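Local coordinates for vanadium-dependent bromoperoxidase (Corallina officinalis, PDB 1QHB), which catalyses the bromination of organic substrates with hydrogen peroxide, using a bound vanadate ion, forms a dodecamer and binds calcium that is important for its stability, at residues 77-80 with 81-85; 393-396 with 397-400. All coordinates share one frame; numbering follows the deposited sequence.

Contact 1. Residues 77-80 with 81-85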
ATOM      1  N   ALA A  77      -4.812  28.385 -34.223  1.00 15.70           N
ATOM      2  CA  ALA A  77      -3.510  27.703 -34.092  1.00 16.54           C
ATOM      3  C   ALA A  77      -2.798  28.242 -32.862  1.00 14.78           C
ATOM      4  O   ALA A  77      -2.157  27.504 -32.101  1.00 17.44           O
ATOM      5  CB  ALA A  77      -2.639  27.918 -35.329  1.00  9.01           C
ATOM      6  N   PHE A  78      -2.945  29.555 -32.623  1.00 14.17           N
ATOM      7  CA  PHE A  78      -2.377  30.228 -31.458  1.00 10.32           C
ATOM      8  C   PHE A  78      -2.941  29.640 -30.166  1.00 11.71           C
ATOM      9  O   PHE A  78      -2.193  29.383 -29.199  1.00 12.94           O
ATOM     10  CB  PHE A  78      -2.731  31.699 -31.551  1.00  9.93           C
ATOM     11  CG  PHE A  78      -2.425  32.613 -30.395  1.00 14.80           C
ATOM     12  CD1 PHE A  78      -1.137  32.777 -29.935  1.00 19.44           C
ATOM     13  CD2 PHE A  78      -3.436  33.342 -29.792  1.00 20.85           C
ATOM     14  CE1 PHE A  78      -0.866  33.651 -28.880  1.00 17.34           C
ATOM     15  CE2 PHE A  78      -3.181  34.197 -28.741  1.00 22.12           C
ATOM     16  CZ  PHE A  78      -1.880  34.355 -28.287  1.00 17.24           C
ATOM     17  N   VAL A  79      -4.237  29.393 -30.107  1.00 12.21           N
ATOM     18  CA  VAL A  79      -4.847  28.766 -28.924  1.00 14.57           C
ATOM     19  C   VAL A  79      -4.285  27.376 -28.696  1.00 16.56           C
ATOM     20  O   VAL A  79      -3.927  26.981 -27.581  1.00 17.52           O
ATOM     21  CB  VAL A  79      -6.381  28.739 -29.061  1.00 18.11           C
ATOM     22  CG1 VAL A  79      -7.026  27.926 -27.948  1.00 13.59           C
ATOM     23  CG2 VAL A  79      -6.795  30.205 -28.921  1.00  9.53           C
ATOM     24  N   ARG A  80      -4.134  26.566 -29.750  1.00 13.82           N
ATOM     25  CA  ARG A  80      -3.598  25.223 -29.598  1.00 14.67           C
ATOM     26  C   ARG A  80      -2.190  25.314 -29.048  1.00 14.60           C
ATOM     27  O   ARG A  80      -1.803  24.560 -28.160  1.00 13.68           O
ATOM     28  CB  ARG A  80      -3.575  24.441 -30.916  1.00 18.41           C
ATOM     29  CG  ARG A  80      -4.952  23.995 -31.378  1.00 26.66           C
ATOM     30  CD  ARG A  80      -4.869  22.960 -32.485  1.00 25.98           C
ATOM     31  NE  ARG A  80      -4.320  23.498 -33.706  1.00 42.81           N
ATOM     32  CZ  ARG A  80      -4.891  24.178 -34.691  1.00 46.94           C
ATOM     33  NH1 ARG A  80      -6.173  24.496 -34.718  1.00 35.13           N
ATOM     34  NH2 ARG A  80      -4.147  24.532 -35.735  1.00 42.72           N
ATOM     35  N   ALA A  81      -1.386  26.238 -29.595  1.00 13.93           N
ATOM     36  CA  ALA A  81      -0.024  26.421 -29.105  1.00 14.74           C
ATOM     37  C   ALA A  81       0.035  26.786 -27.623  1.00 16.11           C
ATOM     38  O   ALA A  81       0.931  26.351 -26.924  1.00 19.41           O
ATOM     39  CB  ALA A  81       0.729  27.513 -29.913  1.00  9.52           C
ATOM     40  N   ILE A  82      -0.883  27.620 -27.153  1.00 15.68           N
ATOM     41  CA  ILE A  82      -0.957  28.030 -25.764  1.00 13.02           C
ATOM     42  C   ILE A  82      -1.207  26.830 -24.857  1.00 14.44           C
ATOM     43  O   ILE A  82      -0.754  26.723 -23.730  1.00 14.95           O
ATOM     44  CB  ILE A  82      -2.159  29.009 -25.653  1.00 15.04           C
ATOM     45  CG1 ILE A  82      -1.716  30.410 -26.078  1.00 19.16           C
ATOM     46  CG2 ILE A  82      -2.739  29.015 -24.245  1.00 15.69           C
ATOM     47  CD1 ILE A  82      -2.902  31.309 -26.480  1.00 19.96           C
ATOM     48  N   ASN A  83      -2.114  25.950 -25.227  1.00 12.42           N
ATOM     49  CA  ASN A  83      -2.530  24.813 -24.428  1.00 17.46           C
ATOM     50  C   ASN A  83      -1.525  23.677 -24.496  1.00 19.83           C
ATOM     51  O   ASN A  83      -1.526  22.846 -23.600  1.00 19.95           O
ATOM     52  CB  ASN A  83      -3.933  24.351 -24.903  1.00 11.10           C
ATOM     53  CG  ASN A  83      -4.975  25.319 -24.376  1.00 22.43           C
ATOM     54  OD1 ASN A  83      -4.820  25.966 -23.342  1.00 20.54           O
ATOM     55  ND2 ASN A  83      -6.114  25.434 -25.062  1.00 22.19           N
ATOM     56  N   SER A  84      -0.621  23.665 -25.478  1.00 19.22           N
ATOM     57  CA  SER A  84       0.352  22.564 -25.483  1.00 21.45           C
ATOM     58  C   SER A  84       1.672  23.025 -24.909  1.00 21.60           C
ATOM     59  O   SER A  84       2.361  22.239 -24.286  1.00 22.92           O
ATOM     60  CB  SER A  84       0.585  22.015 -26.892  1.00 21.99           C
ATOM     61  OG  SER A  84       1.577  22.814 -27.525  1.00 23.60           O
ATOM     62  N   GLY A  85       2.127  24.242 -25.180  1.00 22.69           N
ATOM     63  CA  GLY A  85       3.411  24.670 -24.567  1.00 20.59           C
ATOM     64  C   GLY A  85       4.589  24.171 -25.370  1.00 21.47           C
ATOM     65  O   GLY A  85       5.746  24.483 -25.108  1.00 25.78           O
TER

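Contact 2. Residues 393-396 with 397-400. With PO4 (phosphate ion), chain G.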
ATOM      1  N   ALA A 393      -0.426  31.726 -11.987  1.00  6.59           N
ATOM      2  CA  ALA A 393      -1.881  31.683 -11.966  1.00  8.97           C
ATOM      3  C   ALA A 393      -2.492  32.687 -12.933  1.00 11.50           C
ATOM      4  O   ALA A 393      -3.443  32.342 -13.660  1.00 12.65           O
ATOM      5  CB  ALA A 393      -2.419  31.970 -10.554  1.00  3.76           C
ATOM      6  N   VAL A 394      -1.966  33.930 -12.965  1.00 10.74           N
ATOM      7  CA  VAL A 394      -2.626  34.903 -13.870  1.00 10.04           C
ATOM      8  C   VAL A 394      -2.310  34.593 -15.321  1.00  6.82           C
ATOM      9  O   VAL A 394      -3.160  34.954 -16.173  1.00 12.06           O
ATOM     10  CB  VAL A 394      -2.308  36.372 -13.498  1.00 10.92           C
ATOM     11  CG1 VAL A 394      -1.044  36.883 -14.136  1.00  4.33           C
ATOM     12  CG2 VAL A 394      -3.464  37.268 -13.887  1.00 10.38           C
ATOM     13  N   ARG A 395      -1.217  33.937 -15.636  1.00  6.82           N
ATOM     14  CA  ARG A 395      -0.949  33.561 -17.032  1.00 11.42           C
ATOM     15  C   ARG A 395      -1.926  32.507 -17.530  1.00 10.27           C
ATOM     16  O   ARG A 395      -2.375  32.467 -18.650  1.00 12.38           O
ATOM     17  CB  ARG A 395       0.525  33.084 -17.183  1.00  9.60           C
ATOM     18  CG  ARG A 395       1.501  34.261 -17.070  1.00 20.00           C
ATOM     19  CD  ARG A 395       1.672  34.974 -18.400  1.00 31.20           C
ATOM     20  NE  ARG A 395       2.081  36.388 -18.208  1.00 40.48           N
ATOM     21  CZ  ARG A 395       3.075  36.918 -18.930  1.00 35.61           C
ATOM     22  NH1 ARG A 395       3.734  36.166 -19.818  1.00 35.90           N
ATOM     23  NH2 ARG A 395       3.438  38.173 -18.770  1.00 41.29           N
ATOM     24  N   TYR A 396      -2.379  31.584 -16.692  1.00 10.07           N
ATOM     25  CA  TYR A 396      -3.367  30.595 -17.005  1.00 11.57           C
ATOM     26  C   TYR A 396      -4.669  31.320 -17.338  1.00 11.32           C
ATOM     27  O   TYR A 396      -5.330  31.003 -18.319  1.00 10.78           O
ATOM     28  CB  TYR A 396      -3.530  29.598 -15.858  1.00  6.62           C
ATOM     29  CG  TYR A 396      -4.549  28.528 -16.171  1.00  8.37           C
ATOM     30  CD1 TYR A 396      -4.319  27.585 -17.182  1.00  5.55           C
ATOM     31  CD2 TYR A 396      -5.727  28.478 -15.443  1.00  7.82           C
ATOM     32  CE1 TYR A 396      -5.277  26.603 -17.457  1.00  7.94           C
ATOM     33  CE2 TYR A 396      -6.669  27.500 -15.724  1.00  7.41           C
ATOM     34  CZ  TYR A 396      -6.448  26.572 -16.719  1.00  8.16           C
ATOM     35  OH  TYR A 396      -7.412  25.609 -16.918  1.00  8.86           O
ATOM     36  N   GLN A 397      -5.057  32.305 -16.563  1.00  9.07           N
ATOM     37  CA  GLN A 397      -6.280  33.048 -16.815  1.00  9.53           C
ATOM     38  C   GLN A 397      -6.082  33.840 -18.105  1.00 10.84           C
ATOM     39  O   GLN A 397      -6.894  33.825 -18.999  1.00  9.52           O
ATOM     40  CB  GLN A 397      -6.585  34.017 -15.657  1.00  7.91           C
ATOM     41  CG  GLN A 397      -6.936  33.341 -14.305  1.00 10.36           C
ATOM     42  CD  GLN A 397      -8.145  32.410 -14.454  1.00 12.94           C
ATOM     43  OE1 GLN A 397      -9.215  32.762 -14.944  1.00 10.99           O
ATOM     44  NE2 GLN A 397      -8.009  31.154 -14.051  1.00  5.26           N
ATOM     45  N   LYS A 398      -4.989  34.596 -18.259  1.00  9.57           N
ATOM     46  CA  LYS A 398      -4.788  35.428 -19.421  1.00 10.38           C
ATOM     47  C   LYS A 398      -4.913  34.640 -20.728  1.00 12.18           C
ATOM     48  O   LYS A 398      -5.647  35.016 -21.610  1.00  8.47           O
ATOM     49  CB  LYS A 398      -3.401  36.089 -19.443  1.00  8.29           C
ATOM     50  CG  LYS A 398      -3.182  37.295 -18.587  1.00  7.81           C
ATOM     51  CD  LYS A 398      -1.675  37.497 -18.404  1.00 13.58           C
ATOM     52  CE  LYS A 398      -1.405  38.771 -17.574  1.00 15.76           C
ATOM     53  NZ  LYS A 398      -1.726  39.978 -18.383  1.00 10.55           N
ATOM     54  N   PHE A 399      -4.072  33.622 -20.870  1.00 10.65           N
ATOM     55  CA  PHE A 399      -3.969  32.912 -22.134  1.00  9.49           C
ATOM     56  C   PHE A 399      -4.818  31.652 -22.305  1.00 10.58           C
ATOM     57  O   PHE A 399      -5.272  31.394 -23.429  1.00 12.72           O
ATOM     58  CB  PHE A 399      -2.511  32.476 -22.236  1.00  8.29           C
ATOM     59  CG  PHE A 399      -1.525  33.474 -22.707  1.00  8.54           C
ATOM     60  CD1 PHE A 399      -1.430  33.818 -24.056  1.00  6.95           C
ATOM     61  CD2 PHE A 399      -0.620  34.048 -21.795  1.00  7.04           C
ATOM     62  CE1 PHE A 399      -0.474  34.767 -24.450  1.00 10.84           C
ATOM     63  CE2 PHE A 399       0.345  34.944 -22.193  1.00 12.26           C
ATOM     64  CZ  PHE A 399       0.385  35.310 -23.526  1.00 11.00           C
ATOM     65  N   ASN A 400      -4.919  30.834 -21.243  1.00 10.86           N
ATOM     66  CA  ASN A 400      -5.597  29.566 -21.424  1.00 11.64           C
ATOM     67  C   ASN A 400      -7.092  29.715 -21.277  1.00 13.05           C
ATOM     68  O   ASN A 400      -7.756  28.904 -21.923  1.00 13.32           O
ATOM     69  CB  ASN A 400      -5.072  28.529 -20.411  1.00  5.32           C
ATOM     70  CG  ASN A 400      -3.591  28.280 -20.605  1.00 11.27           C
ATOM     71  OD1 ASN A 400      -2.737  28.973 -20.025  1.00 10.05           O
ATOM     72  ND2 ASN A 400      -3.247  27.248 -21.398  1.00  9.78           N
TER
HETATM   73  P   PO4 G3000       0.379  43.592 -17.144  1.00 11.64           P
HETATM   74  O1  PO4 G3000      -0.008  44.401 -18.332  1.00 14.53           O
HETATM   75  O2  PO4 G3000       0.205  44.354 -15.875  1.00 15.34           O
HETATM   76  O3  PO4 G3000       1.780  43.162 -17.291  1.00 17.49           O
HETATM   77  O4  PO4 G3000      -0.548  42.400 -17.129  1.00 15.84           O
HETATM   78  O   HOH W   1      -5.565  30.704 -12.603  1.00 21.89           O

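Contact 1. Residues 77-80 with 81-85
Ala81 N donates to Ala77 O at 2.9 Å in the last turns of helix 72-84. The same i to i+4 pattern repeats from Ile82 N to Phe78 O at 3.0 Å and from Asn83 N to Val79 O at 3.1 Å, then weakens for one step: the bond from Ser84 N to Arg80 O is bent to 130°. Arg80 O also accepts from Asn581 of a second subunit. Gly85, with positive phi, ends the helix, its N still bonded to Ala81 O. Ile82 lays its CD1 methyl over the centre of one face of the Phe78 ring, a CH-pi contact of 3.7 Å to the centroid. Phe78 holds CG anti to its own N (chi1 172°), which turns a ring face to that methyl; Phe399 and Trp123 pack against the ring too. With a leucine in place of Phe78, the Ile82 methyl would probably lose the flat face it rests on, and Phe399 and Trp123 a ring neighbour. Val79 CG1 lies 3.9 Å from Asn83 ND2, while Asn83 OD1 probably bonds Asn400 of helix 376-402. Phe78 and Ile82 thus turn apolar groups to helix 376-402, and Val79, Arg80 and Ser84 lie where another subunit packs; Asn83 serves both sides.

Contact 2. Residues 393-396 with 397-400
Lys398 N donates to Val394 O at 2.8 Å, part of the i to i+4 bonding of helix 376-402, which carries a vanadate-site lysine in this PAP2-type haloperoxidase. Phe399 N reaches Arg395 O almost straight, at 171°. The following turn widens into a pi-type turn, and Asn400 N approaches Tyr396 O from above the carbonyl plane. Ala393 O gets only a weak bond from Gln397 N, 3.3 Å, but a water 2.9 Å from Ala393 O can donate to it and accepts from Gln397 NE2; Ser34 and His402 take up further bonds of that amide. Lys398 runs extended past Val394 and bends at its last torsion (chi4 -71°), where NZ donates to O4 of a phosphate, probably from the crystallisation liquor, at 3.0 Å. Gly482 O, Pro479 O and His478 ND1 also lie within bonding reach of NZ, so four partners hold it; Arg406, Ser483, Gly484, His485, Arg545 and His551 hold the phosphate, consistent with its standing in for vanadate. Arg395 bends at chi2 and brings NE to 3.9 Å from Lys398 CD, while its CD lies alongside Phe399 CE2. Asn400 ND2 turns to Asn83, and Asn400 CB lies 3.4 Å from Tyr396 CD1.

How the contacts relate
Contact 1 is the end of helix 72-84 with the glycine after it, contact 2 a turn inside helix 376-402; their centres are about 13 Å apart. Contact 2 is wholly buried and nearer the centre of the chain; contact 1 lies farther out and is only partly buried, with neighbouring subunits against part of it. They meet directly: Asn83 OD1 and Asn400 ND2, 2.8 Å apart, probably share a hydrogen bond, and Ile82 CG2 packs 3.6 Å from Phe399 O. Their chemistry follows their place. In 77-85 the side chains meet mainly through carbon, whereas 393-400 commits polar side chains to buried partners: the anion site through Lys398, a water and nearby residues through Gln397, and helix 72-84 through Asn400.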